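Local coordinates for chitin oligosaccahride binding protein NagB1 (Paenibacillus sp. FPU-7, PDB 7EHP) that binds chitin oligosaccharides, probably N,N'-diacetylchitobiose and N,N',N''-triacetylchitotriose, as an extracellular solute-binding protein that presumably hands them to a sugar importer, at residues Val122-Lys126 / Gln127-Gln131; Pro137-Trp140 / Glu141-Met144; Arg206-Thr209 / Leu210-Gly214; Gln313-Gln316 / Leu317-Gly321; Gln358-Val361 / Arg362-Leu365. One frame throughout, in Å; residues are numbered along the deposited sequence.

Contact 1: residues Val122-Lys126 / Gln127-Gln131; sequences VFYNK and QIFKQ
Asn-125 OD1 is gripped by two backbone N-H groups at the start of helix 126-132. Ile-128 N donates to it over 3.0 Å, from above the plane of the side-chain amide, and Gln-127 N adds a weak, strongly bent bond. With CG anti to the backbone N (chi1 -178°), the Asn-125 amide turns forward along the chain and covers the first turn. The methylene and methyl of Ile-128 then cross the amide at about a right angle, CD1 lying 3.5 Å from Asn-125 ND2. The backbone carbonyl of the same asparagine takes the next N-H, Phe-129 N to Asn-125 O at 3.0 Å and nearly straight, and Lys-126 O receives Lys-130 N one residue on.

Beside this cap two rings meet edge to face. Tyr-124 CD2 stands 3.5 Å above the plane of the Phe-129 ring, over its centre, and the two planes are inclined at 50°. Tyr-124 holds its ring between its own backbone N and carbonyl carbon (chi1 75°), which brings that edge round to the helix. With Phe-129 cut back to alanine, the tyrosine edge would probably lose the face it rests on, opening a gap between strand and helix. At the far end of the tyrosine, Lys-126 NZ donates to Tyr-124 OH over 2.9 Å while also forming a salt bridge with Glu-340. Strand 109-125 pairs with strands 237-243 and 262-265 here, and the whole is a strand-to-helix junction closed by an asparagine N-cap.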
# COMPACT_ATOMS: atom_id res chain seq x y z
N VAL A 122 -3.96 11.76 2.73
CA VAL A 122 -5.25 12.06 3.32
C VAL A 122 -6.23 12.34 2.19
O VAL A 122 -6.08 13.34 1.46
CB VAL A 122 -5.17 13.24 4.29
CG1 VAL A 122 -6.50 13.46 4.99
CG2 VAL A 122 -4.04 12.99 5.30
N PHE A 123 -7.21 11.46 2.02
CA PHE A 123 -8.40 11.79 1.26
C PHE A 123 -9.27 12.75 2.07
O PHE A 123 -9.37 12.62 3.30
CB PHE A 123 -9.19 10.53 0.92
CG PHE A 123 -8.49 9.62 -0.08
CD1 PHE A 123 -7.47 8.78 0.34
CD2 PHE A 123 -8.87 9.59 -1.41
CE1 PHE A 123 -6.81 7.95 -0.55
CE2 PHE A 123 -8.22 8.75 -2.32
CZ PHE A 123 -7.20 7.92 -1.87
N TYR A 124 -9.92 13.69 1.40
CA TYR A 124 -10.80 14.56 2.17
C TYR A 124 -12.04 14.93 1.36
O TYR A 124 -12.07 14.80 0.13
CB TYR A 124 -10.06 15.81 2.67
CG TYR A 124 -9.79 16.87 1.61
CD1 TYR A 124 -8.84 16.65 0.59
CD2 TYR A 124 -10.46 18.09 1.66
CE1 TYR A 124 -8.60 17.63 -0.36
CE2 TYR A 124 -10.21 19.07 0.71
CZ TYR A 124 -9.29 18.84 -0.29
OH TYR A 124 -9.06 19.83 -1.21
N ASN A 125 -13.06 15.37 2.07
CA ASN A 125 -14.33 15.75 1.48
C ASN A 125 -14.35 17.28 1.36
O ASN A 125 -14.45 17.99 2.37
CB ASN A 125 -15.49 15.22 2.31
CG ASN A 125 -16.85 15.56 1.72
OD1 ASN A 125 -17.01 16.59 1.07
ND2 ASN A 125 -17.83 14.68 1.94
N LYS A 126 -14.27 17.77 0.12
CA LYS A 126 -14.24 19.21 -0.13
C LYS A 126 -15.51 19.90 0.34
O LYS A 126 -15.48 21.07 0.74
CB LYS A 126 -14.04 19.47 -1.63
CG LYS A 126 -12.63 19.21 -2.18
CD LYS A 126 -12.70 19.03 -3.71
CE LYS A 126 -11.45 19.53 -4.41
NZ LYS A 126 -10.22 19.00 -3.77
N GLN A 127 -16.65 19.19 0.32
CA GLN A 127 -17.90 19.82 0.76
C GLN A 127 -18.00 19.87 2.28
O GLN A 127 -18.58 20.83 2.82
CB GLN A 127 -19.10 19.08 0.16
CG GLN A 127 -20.45 19.37 0.84
CD GLN A 127 -20.94 20.81 0.66
OE1 GLN A 127 -20.73 21.44 -0.39
NE2 GLN A 127 -21.60 21.33 1.69
N ILE A 128 -17.44 18.89 3.00
CA ILE A 128 -17.41 19.00 4.46
C ILE A 128 -16.46 20.11 4.88
O ILE A 128 -16.77 20.89 5.80
CB ILE A 128 -17.04 17.65 5.10
CG1 ILE A 128 -18.16 16.63 4.92
CG2 ILE A 128 -16.83 17.81 6.60
CD1 ILE A 128 -17.77 15.23 5.38
N PHE A 129 -15.30 20.23 4.22
CA PHE A 129 -14.39 21.32 4.55
C PHE A 129 -15.04 22.68 4.31
O PHE A 129 -14.89 23.60 5.13
CB PHE A 129 -13.09 21.21 3.74
CG PHE A 129 -12.08 20.28 4.35
CD1 PHE A 129 -12.47 19.09 4.96
CD2 PHE A 129 -10.72 20.58 4.28
CE1 PHE A 129 -11.52 18.24 5.50
CE2 PHE A 129 -9.78 19.74 4.83
CZ PHE A 129 -10.18 18.56 5.44
N LYS A 130 -15.77 22.82 3.21
CA LYS A 130 -16.53 24.05 2.96
C LYS A 130 -17.50 24.33 4.10
O LYS A 130 -17.59 25.46 4.62
CB LYS A 130 -17.27 23.95 1.63
CG LYS A 130 -18.16 25.15 1.27
CD LYS A 130 -19.13 24.81 0.11
CE LYS A 130 -20.13 25.94 -0.19
NZ LYS A 130 -20.60 26.61 1.06
N GLN A 131 -18.25 23.31 4.51
CA GLN A 131 -19.24 23.47 5.56
C GLN A 131 -18.58 23.92 6.87
O GLN A 131 -19.11 24.80 7.57
CB GLN A 131 -19.99 22.16 5.74
CG GLN A 131 -21.14 22.23 6.70
CD GLN A 131 -21.84 20.90 6.77
OE1 GLN A 131 -21.93 20.18 5.77
NE2 GLN A 131 -22.36 20.56 7.95

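Contact 2: residues Pro137-Trp140 / Glu141-Met144; sequences PRRW and EDLM
Hydrogen bonds at the start of helix 140-152 centre on the Asp-142 carboxylate, which reaches back to the backbone that leads into the helix. Asp-142 OD2 accepts Arg-139 N at 2.9 Å through its anti lone pair, and Arg-138 N adds a weak bond of 3.4 Å to the same oxygen. Arg-139 is the N-cap residue, so the third residue of the helix ties down the N-H of the cap. The main chain carries on with Leu-143 N to Arg-139 O and Met-144 N to Trp-140 O, the first helical bonds. A carboxylate at the N-terminal end of a helix would also be expected to interact favourably with its dipole.

The sulfur contact is of Met-aromatic type. Met-144 SD lies above one face of the Trp-140 indole, displaced toward the rim, 4.0 Å from the centroid of the five-membered ring and oblique to its normal. Bends at chi2 and chi3 (-42° and -78°) fold the methionine over the ring, and its CG comes within 3.5 Å of Trp-140 NE1. At the indole edge, in its plane, Glu-141 OE2 approaches CD1, its carboxylate turned 60° from the ring.

Apolar packing is lighter: Pro-137 CB touches Asp-142 CB at 3.6 Å, and Pro-137 CG faces Leu-143 CD1.

Outward from this turn, Trp-140 forms a cation-pi contact with Arg-206 and packs on Leu-210, while Met-144 meets Thr-209 and Lys-213. Helix 140-152 is thereby fitted against helix 198-213, with Leu-143 turned to the loop at Phe-267 and Pro-268.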
# COMPACT_ATOMS: atom_id res chain seq x y z
N PRO A 137 -5.28 21.50 5.58
CA PRO A 137 -4.32 21.75 6.65
C PRO A 137 -2.92 21.39 6.20
O PRO A 137 -2.67 20.27 5.74
CB PRO A 137 -4.80 20.82 7.78
CG PRO A 137 -5.35 19.62 6.99
CD PRO A 137 -6.07 20.27 5.83
N ARG A 138 -2.00 22.33 6.32
CA ARG A 138 -0.63 22.10 5.88
C ARG A 138 0.34 21.81 7.02
O ARG A 138 1.44 21.33 6.76
CB ARG A 138 -0.10 23.28 5.06
CG ARG A 138 -0.30 23.08 3.55
CD ARG A 138 -0.07 21.61 3.12
NE ARG A 138 1.29 21.33 2.65
CZ ARG A 138 2.32 20.98 3.42
NH1 ARG A 138 2.16 20.83 4.72
NH2 ARG A 138 3.51 20.77 2.88
N ARG A 139 -0.05 22.05 8.26
CA ARG A 139 0.83 21.73 9.38
C ARG A 139 -0.03 21.14 10.50
O ARG A 139 -1.25 21.16 10.42
CB ARG A 139 1.61 22.96 9.84
CG ARG A 139 2.64 23.42 8.82
CD ARG A 139 3.68 24.32 9.47
NE ARG A 139 3.05 25.49 10.06
CZ ARG A 139 3.55 26.17 11.09
NH1 ARG A 139 4.71 25.83 11.64
NH2 ARG A 139 2.89 27.21 11.56
N TRP A 140 0.64 20.64 11.55
CA TRP A 140 -0.07 19.92 12.61
C TRP A 140 -1.16 20.78 13.25
O TRP A 140 -2.29 20.32 13.43
CB TRP A 140 0.92 19.43 13.68
CG TRP A 140 0.26 18.62 14.77
CD1 TRP A 140 -0.14 19.07 16.00
CD2 TRP A 140 -0.08 17.24 14.72
NE1 TRP A 140 -0.70 18.05 16.72
CE2 TRP A 140 -0.68 16.91 15.95
CE3 TRP A 140 0.06 16.24 13.75
CZ2 TRP A 140 -1.13 15.63 16.24
CZ3 TRP A 140 -0.39 14.96 14.04
CH2 TRP A 140 -0.97 14.67 15.28
N GLU A 141 -0.83 22.03 13.59
CA GLU A 141 -1.81 22.83 14.31
C GLU A 141 -3.03 23.14 13.44
O GLU A 141 -4.13 23.30 13.97
CB GLU A 141 -1.16 24.11 14.84
CG GLU A 141 -0.22 23.87 16.02
CD GLU A 141 -0.87 23.12 17.18
OE1 GLU A 141 -2.00 23.50 17.58
OE2 GLU A 141 -0.27 22.14 17.69
N ASP A 142 -2.85 23.22 12.12
CA ASP A 142 -4.00 23.31 11.23
C ASP A 142 -4.85 22.05 11.32
O ASP A 142 -6.08 22.11 11.42
CB ASP A 142 -3.57 23.52 9.77
CG ASP A 142 -2.59 24.67 9.57
OD1 ASP A 142 -2.89 25.79 10.04
OD2 ASP A 142 -1.54 24.46 8.91
N LEU A 143 -4.19 20.88 11.29
CA LEU A 143 -4.92 19.61 11.34
C LEU A 143 -5.78 19.51 12.59
O LEU A 143 -6.94 19.09 12.52
CB LEU A 143 -3.93 18.45 11.28
CG LEU A 143 -4.47 17.02 11.20
CD1 LEU A 143 -5.55 16.88 10.14
CD2 LEU A 143 -3.32 16.04 10.93
N MET A 144 -5.23 19.92 13.74
CA MET A 144 -5.96 19.87 15.00
C MET A 144 -7.23 20.72 14.92
O MET A 144 -8.30 20.30 15.38
CB MET A 144 -5.05 20.37 16.12
CG MET A 144 -3.86 19.47 16.46
SD MET A 144 -4.18 17.69 16.52
CE MET A 144 -4.94 17.65 18.09

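Contact 3: residues Arg206-Thr209 / Leu210-Gly214; sequences RYDT and LLKKG
Asp-208 and Lys-212 face each other one turn apart near the C-terminal end of helix 198-213, which closes in a Schellman motif at Gly-214. The glycine has positive phi, and its N-H returns to Leu-211 O at 3.0 Å; its own carbonyl is taken by Lys-151. Four successive carbonyls, Arg-206 to Thr-209, accept the N-H groups of Leu-210 to Lys-213. The shortest of these bonds runs from Lys-212 N to Asp-208 O, 2.7 Å and nearly on the carbonyl axis.

The side-chain charges are joined less directly. Asp-208 OD2 and Lys-212 NZ form a long salt bridge of 3.7 Å, bridged by a water that donates to OD2 at 2.9 Å and accepts from NZ. Lysine in place of Asp-208 would probably leave Lys-212 without its counter-charge and set two like charges side by side. Thr-209 OG1 is satisfied by the carbonyl of Lys-205, and Arg-206 NE by Asp-202.

On the buried side, Tyr-207 and Leu-210 pack against helix 165-180, and Tyr-207 also reaches helix 359-373. The tyrosine ring leaves anti to its backbone N (chi1 -174°), and this carries its edge alongside the next turn, where Leu-211 CD1 sits near the ring plane, 3.8 Å from Tyr-207 CE1.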
# COMPACT_ATOMS: atom_id res chain seq x y z
N ARG A 206 2.10 11.39 18.71
CA ARG A 206 1.17 12.19 17.93
C ARG A 206 -0.00 11.35 17.46
O ARG A 206 -1.14 11.82 17.43
CB ARG A 206 1.88 12.80 16.72
CG ARG A 206 2.72 14.01 17.07
CD ARG A 206 3.57 14.45 15.90
NE ARG A 206 4.53 15.47 16.30
CZ ARG A 206 4.21 16.75 16.49
NH1 ARG A 206 2.95 17.16 16.31
NH2 ARG A 206 5.15 17.62 16.85
N TYR A 207 0.28 10.13 17.04
CA TYR A 207 -0.76 9.18 16.68
C TYR A 207 -1.67 8.92 17.86
O TYR A 207 -2.90 8.93 17.73
CB TYR A 207 -0.08 7.90 16.20
CG TYR A 207 -0.97 6.81 15.63
CD1 TYR A 207 -1.71 5.97 16.47
CD2 TYR A 207 -1.01 6.57 14.26
CE1 TYR A 207 -2.50 4.94 15.94
CE2 TYR A 207 -1.79 5.55 13.72
CZ TYR A 207 -2.52 4.74 14.55
OH TYR A 207 -3.28 3.73 13.97
N ASP A 208 -1.08 8.66 19.04
CA ASP A 208 -1.85 8.43 20.26
C ASP A 208 -2.71 9.64 20.61
O ASP A 208 -3.83 9.49 21.11
CB ASP A 208 -0.90 8.10 21.41
CG ASP A 208 -1.58 7.31 22.54
OD1 ASP A 208 -2.60 6.63 22.30
OD2 ASP A 208 -1.08 7.38 23.67
N THR A 209 -2.21 10.86 20.34
CA THR A 209 -3.02 12.05 20.57
C THR A 209 -4.29 12.00 19.71
O THR A 209 -5.38 12.34 20.18
CB THR A 209 -2.20 13.32 20.27
OG1 THR A 209 -1.25 13.56 21.33
CG2 THR A 209 -3.09 14.55 20.13
N LEU A 210 -4.15 11.56 18.46
CA LEU A 210 -5.33 11.40 17.61
C LEU A 210 -6.30 10.39 18.21
O LEU A 210 -7.52 10.57 18.15
CB LEU A 210 -4.89 10.95 16.21
CG LEU A 210 -4.07 11.95 15.40
CD1 LEU A 210 -3.86 11.38 13.98
CD2 LEU A 210 -4.74 13.30 15.32
N LEU A 211 -5.76 9.32 18.81
CA LEU A 211 -6.60 8.36 19.50
C LEU A 211 -7.27 9.00 20.71
O LEU A 211 -8.49 8.88 20.89
CB LEU A 211 -5.75 7.14 19.90
CG LEU A 211 -5.23 6.22 18.77
CD1 LEU A 211 -4.23 5.17 19.31
CD2 LEU A 211 -6.39 5.52 18.05
N LYS A 212 -6.48 9.69 21.55
CA LYS A 212 -6.96 10.26 22.81
C LYS A 212 -8.03 11.33 22.59
O LYS A 212 -8.82 11.61 23.50
CB LYS A 212 -5.80 10.89 23.59
CG LYS A 212 -4.82 9.87 24.14
CD LYS A 212 -3.81 10.52 25.07
CE LYS A 212 -2.61 9.61 25.26
NZ LYS A 212 -1.47 10.31 25.90
N LYS A 213 -8.04 11.97 21.43
CA LYS A 213 -9.01 13.01 21.13
C LYS A 213 -10.20 12.49 20.33
O LYS A 213 -11.15 13.24 20.10
CB LYS A 213 -8.34 14.15 20.36
CG LYS A 213 -7.58 15.09 21.27
CD LYS A 213 -6.75 16.08 20.47
CE LYS A 213 -5.90 16.95 21.38
NZ LYS A 213 -6.72 17.63 22.43
N GLY A 214 -10.16 11.22 19.90
CA GLY A 214 -11.22 10.72 19.06
C GLY A 214 -11.18 11.25 17.65
O GLY A 214 -12.22 11.31 16.99
O HOH W 1 1.01 9.22 24.34

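Contact 4: residues Gln313-Gln316 / Leu317-Gly321; sequences QKRQ and LKESG
Gln-313 O receives Leu-317 N at 3.2 Å, opening the run of backbone bonds in the last turns of helix 310-320. The amide of Gln-313 looks elsewhere, donating through NE2 to Thr-115 O. Lys-314 O takes Lys-318 N in a straight bond, while its ammonium pairs with Glu-310.

Arg-315 carries the side-chain contact. Its carbonyl accepts Glu-319 N at 2.7 Å, and its chain, extended from CG to NE with chi1 172°, runs across the glutamate one turn on. NE gives Glu-319 OE1 a weak, bent hydrogen bond of 3.1 Å within a salt bridge, the guanidinium and carboxylate planes standing 71° apart. A water completes the link, accepting from Arg-315 NH2 at 2.8 Å and donating to Glu-319 OE2. NH2 also pairs with Asp-23 of helix 15-31, which gives the guanidinium a second carboxylate partner.

Gln-316 O accepts Ser-320 N, and its NE2 joins that of Gln-313 on Thr-115 O; this side chain is about 6 Å from a bound N-acetylglucosamine. The arrangement is an i to i+4 Arg-Glu salt bridge near the C-terminal end of helix 310-320, with Gly-321, at positive phi, leading the chain away.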
# COMPACT_ATOMS: atom_id res chain seq x y z
N GLN A 313 -2.22 -0.42 -18.30
CA GLN A 313 -1.88 0.65 -17.37
C GLN A 313 -2.87 1.81 -17.47
O GLN A 313 -3.32 2.34 -16.45
CB GLN A 313 -0.46 1.14 -17.65
CG GLN A 313 0.61 0.16 -17.25
CD GLN A 313 0.89 0.18 -15.75
OE1 GLN A 313 1.58 1.08 -15.25
NE2 GLN A 313 0.36 -0.80 -15.04
N LYS A 314 -3.21 2.22 -18.70
CA LYS A 314 -4.19 3.29 -18.86
C LYS A 314 -5.57 2.85 -18.40
O LYS A 314 -6.30 3.63 -17.77
CB LYS A 314 -4.27 3.74 -20.32
CG LYS A 314 -3.19 4.72 -20.76
CD LYS A 314 -3.32 5.01 -22.25
CE LYS A 314 -2.62 6.30 -22.63
NZ LYS A 314 -2.38 6.35 -24.10
N ARG A 315 -5.95 1.61 -18.71
CA ARG A 315 -7.28 1.12 -18.35
C ARG A 315 -7.50 1.19 -16.84
O ARG A 315 -8.53 1.72 -16.38
CB ARG A 315 -7.45 -0.31 -18.87
CG ARG A 315 -8.72 -0.99 -18.39
CD ARG A 315 -9.03 -2.25 -19.19
NE ARG A 315 -10.12 -3.03 -18.58
CZ ARG A 315 -10.49 -4.25 -18.97
NH1 ARG A 315 -9.86 -4.82 -20.00
NH2 ARG A 315 -11.48 -4.88 -18.35
N GLN A 316 -6.55 0.68 -16.06
CA GLN A 316 -6.74 0.66 -14.62
C GLN A 316 -6.67 2.06 -14.04
O GLN A 316 -7.28 2.34 -13.00
CB GLN A 316 -5.72 -0.26 -13.96
CG GLN A 316 -4.29 0.24 -14.11
CD GLN A 316 -3.31 -0.58 -13.31
OE1 GLN A 316 -3.57 -1.75 -12.99
NE2 GLN A 316 -2.17 0.03 -12.96
N LEU A 317 -5.97 2.97 -14.72
CA LEU A 317 -5.97 4.37 -14.29
C LEU A 317 -7.34 5.00 -14.53
O LEU A 317 -7.91 5.63 -13.63
CB LEU A 317 -4.88 5.15 -15.03
CG LEU A 317 -4.93 6.66 -14.79
CD1 LEU A 317 -4.67 6.96 -13.30
CD2 LEU A 317 -3.93 7.41 -15.66
N LYS A 318 -7.87 4.82 -15.74
CA LYS A 318 -9.15 5.41 -16.12
C LYS A 318 -10.30 4.79 -15.35
O LYS A 318 -11.21 5.49 -14.90
CB LYS A 318 -9.34 5.24 -17.63
CG LYS A 318 -10.58 5.87 -18.25
CD LYS A 318 -10.80 5.32 -19.66
CE LYS A 318 -11.90 6.03 -20.42
NZ LYS A 318 -12.07 5.43 -21.79
N GLU A 319 -10.28 3.46 -15.20
CA GLU A 319 -11.39 2.73 -14.60
C GLU A 319 -11.42 2.83 -13.08
O GLU A 319 -12.49 2.82 -12.47
CB GLU A 319 -11.32 1.26 -14.99
CG GLU A 319 -11.84 0.96 -16.36
CD GLU A 319 -11.83 -0.52 -16.65
OE1 GLU A 319 -12.26 -0.90 -17.76
OE2 GLU A 319 -11.37 -1.29 -15.76
N SER A 320 -10.25 2.90 -12.46
CA SER A 320 -10.17 2.65 -11.04
C SER A 320 -9.21 3.58 -10.32
O SER A 320 -9.08 3.47 -9.10
CB SER A 320 -9.77 1.19 -10.79
OG SER A 320 -10.82 0.28 -11.12
N GLY A 321 -8.53 4.49 -11.02
CA GLY A 321 -7.67 5.47 -10.39
C GLY A 321 -6.29 4.98 -10.03
O GLY A 321 -5.53 5.71 -9.37
O HOH W 2 -12.28 -3.70 -15.95

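Contact 5: residues Gln358-Val361 / Arg362-Leu365; sequences QAKV and RETL
The Arg-362 guanidinium approaches the Ala-359 carbonyl obliquely, NH1 lying 3.5 Å from Ala-359 O at an angle too poor for a hydrogen bond, with Ala-359 CB 4.1 Å from the same nitrogen. Bends at chi2 and chi3 (-136° and 77°) fold the arginine back over the preceding turn. Its firmer partners lie outside this turn: NE forms a salt bridge with Glu-366, and Phe-49 makes a cation-pi contact. The other flat group, the carboxylate of Glu-363, is met at OE1 by Lys-360 NZ, 3.1 Å away and nearly in line with the C-O bond. These two side chains run alongside each other, pointing the same way, as an i to i+3 salt bridge with a hydrogen bond in it.

All this belongs to the first turns of helix 359-373, with Gln-358 in the N-cap position. Its carbonyl accepts Arg-362 N almost straight at 3.1 Å, while its amide extends to Asn-394 and Gln-390 of helix 379-396. Arg-362 is about 6 Å from a bound N-acetylglucosamine, so this end of the helix lies close to the sugar site.

Lys-360 O is doubly held. Thr-364 OG1 donates to it over 2.7 Å and Thr-364 N over 3.0 Å, the two arriving from opposite faces of the carbonyl plane. The threonine hydroxyl sits beside its own backbone N (chi1 -57°), directed back down the helix, and this buried polar group is thereby satisfied within the turn. Val-361 and Thr-364 pack on helix 379-396, whereas Leu-365 presses on Asn-169, Leu-172 and Trp-176 of helix 165-180.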
# COMPACT_ATOMS: atom_id res chain seq x y z
N GLN A 358 11.65 -6.62 8.60
CA GLN A 358 11.34 -8.04 8.52
C GLN A 358 9.88 -8.32 8.89
O GLN A 358 9.23 -7.55 9.61
CB GLN A 358 12.27 -8.82 9.46
CG GLN A 358 13.77 -8.53 9.23
CD GLN A 358 14.36 -7.43 10.11
OE1 GLN A 358 13.70 -6.45 10.44
NE2 GLN A 358 15.64 -7.58 10.45
N ALA A 359 9.36 -9.45 8.40
CA ALA A 359 7.95 -9.80 8.63
C ALA A 359 7.60 -9.81 10.11
O ALA A 359 6.54 -9.32 10.51
CB ALA A 359 7.64 -11.17 8.02
N LYS A 360 8.48 -10.37 10.95
CA LYS A 360 8.18 -10.47 12.37
C LYS A 360 8.03 -9.09 13.00
O LYS A 360 7.22 -8.91 13.91
CB LYS A 360 9.26 -11.25 13.10
CG LYS A 360 8.81 -11.83 14.44
CD LYS A 360 7.96 -13.07 14.23
CE LYS A 360 7.03 -13.36 15.41
NZ LYS A 360 6.13 -14.52 15.10
N VAL A 361 8.81 -8.12 12.53
CA VAL A 361 8.73 -6.76 13.05
C VAL A 361 7.41 -6.12 12.64
O VAL A 361 6.72 -5.50 13.46
CB VAL A 361 9.93 -5.93 12.57
CG1 VAL A 361 9.74 -4.46 12.89
CG2 VAL A 361 11.22 -6.47 13.18
N ARG A 362 7.05 -6.25 11.36
CA ARG A 362 5.76 -5.78 10.86
C ARG A 362 4.61 -6.40 11.65
O ARG A 362 3.67 -5.70 12.04
CB ARG A 362 5.63 -6.13 9.37
CG ARG A 362 4.47 -5.42 8.66
CD ARG A 362 3.70 -6.38 7.75
NE ARG A 362 2.81 -7.26 8.49
CZ ARG A 362 3.00 -8.56 8.64
NH1 ARG A 362 4.06 -9.16 8.11
NH2 ARG A 362 2.12 -9.28 9.32
N GLU A 363 4.64 -7.72 11.84
CA GLU A 363 3.57 -8.39 12.56
C GLU A 363 3.46 -7.87 13.99
O GLU A 363 2.35 -7.64 14.50
CB GLU A 363 3.82 -9.90 12.57
CG GLU A 363 2.73 -10.67 13.29
CD GLU A 363 3.01 -12.17 13.42
OE1 GLU A 363 3.91 -12.55 14.20
OE2 GLU A 363 2.33 -12.95 12.73
N THR A 364 4.60 -7.64 14.64
CA THR A 364 4.60 -7.14 16.01
C THR A 364 4.06 -5.72 16.09
O THR A 364 3.32 -5.38 17.01
CB THR A 364 6.03 -7.23 16.55
OG1 THR A 364 6.46 -8.60 16.44
CG2 THR A 364 6.13 -6.72 17.99
N LEU A 365 4.42 -4.87 15.11
CA LEU A 365 3.88 -3.52 15.10
C LEU A 365 2.36 -3.55 14.97
O LEU A 365 1.66 -2.81 15.66
CB LEU A 365 4.50 -2.70 13.97
CG LEU A 365 4.04 -1.25 13.95
CD1 LEU A 365 4.41 -0.58 15.30
CD2 LEU A 365 4.64 -0.49 12.77

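In the fold
Contact 5 is largely buried, though Ala-359 and Lys-360 are exposed; contacts 1 to 4 are only partly buried. Contacts 1 to 3 form a touching series: Phe-129 of contact 1 packs on Pro-137 of contact 2, whose Trp-140 and Met-144 meet helix 198-213 of contact 3. Contacts 1, 2 and 5 lie where helices begin; the first joins an asparagine cap to a ring pair, the second an aspartate to a Met-aromatic contact. Water-bridged ion pairs mark contacts 3 and 4, near helix C-termini and on opposite sides of the chain's centre. Contacts 4 and 5, also on opposite sides, each bring a side chain within about 6 Å of bound sugar.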